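PDB 4I1A: response regulator aspartate phosphatase I from Bacillus subtilis subsp. subtilis, which dephosphorylates the sporulation phosphotransferase Spo0F and triggers ICEBs1 gene expression, excision and transfer by inactivating the repressor ImmR. Local coordinates for residues F161-A166 against F188-N193. Sequence-based numbering, arbitrary orientation.
Sequences FSMNYA and FIVAGN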
loop_
_atom_site.group_PDB
_atom_site.type_symbol
_atom_site.label_atom_id
_atom_site.label_comp_id
_atom_site.label_asym_id
_atom_site.label_seq_id
_atom_site.Cartn_x
_atom_site.Cartn_y
_atom_site.Cartn_z
ATOM N N PHE A 161 9.566 -2.030 14.893
ATOM C CA PHE A 161 10.272 -3.299 14.713
ATOM C C PHE A 161 10.498 -3.643 13.243
ATOM O O PHE A 161 11.572 -4.102 12.863
ATOM C CB PHE A 161 9.519 -4.438 15.407
ATOM C CG PHE A 161 9.826 -4.561 16.871
ATOM C CD1 PHE A 161 9.610 -3.499 17.727
ATOM C CD2 PHE A 161 10.330 -5.742 17.393
ATOM C CE1 PHE A 161 9.893 -3.610 19.072
ATOM C CE2 PHE A 161 10.612 -5.862 18.741
ATOM C CZ PHE A 161 10.393 -4.791 19.583
ATOM N N SER A 162 9.478 -3.423 12.425
ATOM C CA SER A 162 9.554 -3.739 11.009
ATOM C C SER A 162 10.674 -2.958 10.346
ATOM O O SER A 162 11.524 -3.528 9.665
ATOM C CB SER A 162 8.223 -3.434 10.324
ATOM O OG SER A 162 8.354 -3.518 8.920
ATOM N N MET A 163 10.684 -1.650 10.569
ATOM C CA MET A 163 11.672 -0.792 9.933
ATOM C C MET A 163 13.085 -1.086 10.425
ATOM O O MET A 163 14.055 -0.894 9.694
ATOM C CB MET A 163 11.312 0.675 10.135
ATOM C CG MET A 163 12.077 1.622 9.234
ATOM S SD MET A 163 11.076 3.050 8.808
ATOM C CE MET A 163 10.108 3.262 10.300
ATOM N N ASN A 164 13.203 -1.564 11.659
ATOM C CA ASN A 164 14.503 -1.961 12.187
ATOM C C ASN A 164 15.019 -3.197 11.455
ATOM O O ASN A 164 16.146 -3.215 10.955
ATOM C CB ASN A 164 14.423 -2.230 13.687
ATOM C CG ASN A 164 15.797 -2.462 14.319
ATOM O OD1 ASN A 164 16.377 -3.547 14.205
ATOM N ND2 ASN A 164 16.319 -1.440 14.996
ATOM N N TYR A 165 14.184 -4.226 11.376
ATOM C CA TYR A 165 14.593 -5.470 10.736
ATOM C C TYR A 165 14.761 -5.313 9.229
ATOM O O TYR A 165 15.562 -6.016 8.616
ATOM C CB TYR A 165 13.638 -6.617 11.088
ATOM C CG TYR A 165 13.914 -7.192 12.465
ATOM C CD1 TYR A 165 14.893 -8.162 12.654
ATOM C CD2 TYR A 165 13.210 -6.749 13.580
ATOM C CE1 TYR A 165 15.154 -8.687 13.918
ATOM C CE2 TYR A 165 13.469 -7.262 14.846
ATOM C CZ TYR A 165 14.442 -8.230 15.007
ATOM O OH TYR A 165 14.691 -8.742 16.262
ATOM N N ALA A 166 14.020 -4.379 8.644
ATOM C CA ALA A 166 14.107 -4.117 7.210
ATOM C C ALA A 166 15.446 -3.478 6.880
ATOM O O ALA A 166 16.158 -3.926 5.975
ATOM C CB ALA A 166 12.968 -3.216 6.764
ATOM N N PHE A 188 10.909 -1.288 -0.120
ATOM C CA PHE A 188 9.447 -1.163 -0.098
ATOM C C PHE A 188 8.942 -1.269 1.326
ATOM O O PHE A 188 8.026 -0.555 1.715
ATOM C CB PHE A 188 8.734 -2.229 -0.963
ATOM C CG PHE A 188 8.754 -1.949 -2.451
ATOM C CD1 PHE A 188 9.502 -0.905 -2.979
ATOM C CD2 PHE A 188 8.032 -2.749 -3.325
ATOM C CE1 PHE A 188 9.534 -0.657 -4.363
ATOM C CE2 PHE A 188 8.054 -2.513 -4.710
ATOM C CZ PHE A 188 8.808 -1.461 -5.230
ATOM N N ILE A 189 9.520 -2.183 2.101
ATOM C CA ILE A 189 9.100 -2.347 3.491
ATOM C C ILE A 189 9.395 -1.065 4.272
ATOM O O ILE A 189 8.536 -0.567 5.004
ATOM C CB ILE A 189 9.795 -3.547 4.177
ATOM C CG1 ILE A 189 9.583 -4.828 3.372
ATOM C CG2 ILE A 189 9.273 -3.736 5.596
ATOM C CD1 ILE A 189 8.156 -5.300 3.363
ATOM N N VAL A 190 10.610 -0.540 4.114
ATOM C CA VAL A 190 10.998 0.687 4.792
ATOM C C VAL A 190 9.998 1.786 4.465
ATOM O O VAL A 190 9.412 2.397 5.362
ATOM C CB VAL A 190 12.430 1.136 4.409
ATOM C CG1 VAL A 190 12.702 2.542 4.931
ATOM C CG2 VAL A 190 13.468 0.150 4.964
ATOM N N ALA A 191 9.787 1.992 3.169
ATOM C CA ALA A 191 8.869 3.016 2.664
ATOM C C ALA A 191 7.406 2.786 3.056
ATOM O O ALA A 191 6.691 3.744 3.340
ATOM C CB ALA A 191 8.990 3.119 1.177
ATOM N N GLY A 192 6.958 1.528 3.058
ATOM C CA GLY A 192 5.627 1.183 3.546
ATOM C C GLY A 192 5.461 1.561 5.015
ATOM O O GLY A 192 4.429 2.093 5.425
ATOM N N ASN A 193 6.485 1.281 5.816
ATOM C CA ASN A 193 6.473 1.669 7.221
ATOM C C ASN A 193 6.434 3.186 7.387
ATOM O O ASN A 193 5.697 3.710 8.221
ATOM C CB ASN A 193 7.689 1.097 7.932
ATOM C CG ASN A 193 7.522 -0.368 8.287
ATOM O OD1 ASN A 193 6.595 -0.736 9.003
ATOM N ND2 ASN A 193 8.428 -1.214 7.792
#
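Asn193 of helix 180-196 points toward helix 159-173, with Ser162 at its amide end and Met163 alongside its base. Its side chain is the largest bump that residues 188-193 put into this contact. The amide end lies against CB and OG of Ser162. Asn193 ND2 donates a hydrogen bond to Ser162 OG at 2.6 Å, with an N-H...O angle of 157°. The hydroxyl sits nearly in the amide plane, and the bond would help to hold the amide's orientation. Ser162 OG also bonds Ser150 O of helix 139-155, so this buried hydroxyl links three helices. The side chains of Met163 and Asn193 run past each other in opposite directions, and Met163 SD and CE both lie 4.0 Å from Asn193 CB. The tight turn at chi3 (33°) keeps CE as close to that carbon as SD is. The sulfur also faces Val190, with Met163 SD 4.2 Å from Val190 CG1. Residues 161-166 lie in predicted TPR 2 and residues 188-193 in predicted TPR 3, successive tetratricopeptide repeats of the right-handed helical array. The short axes here approach to 8.9 Å and run roughly antiparallel, at 156°. One turn on from Ser162, Ala166 presents a small methyl bump. Its CB fits the notch between Ile189 CG2, at 3.9 Å, and Val190 CG2, at 3.8 Å. Ile189 CG2 also lies 3.5 Å from Ser162 OG, while Val190 also touches Asn167 of its partner helix and Gln206 of helix 200-215.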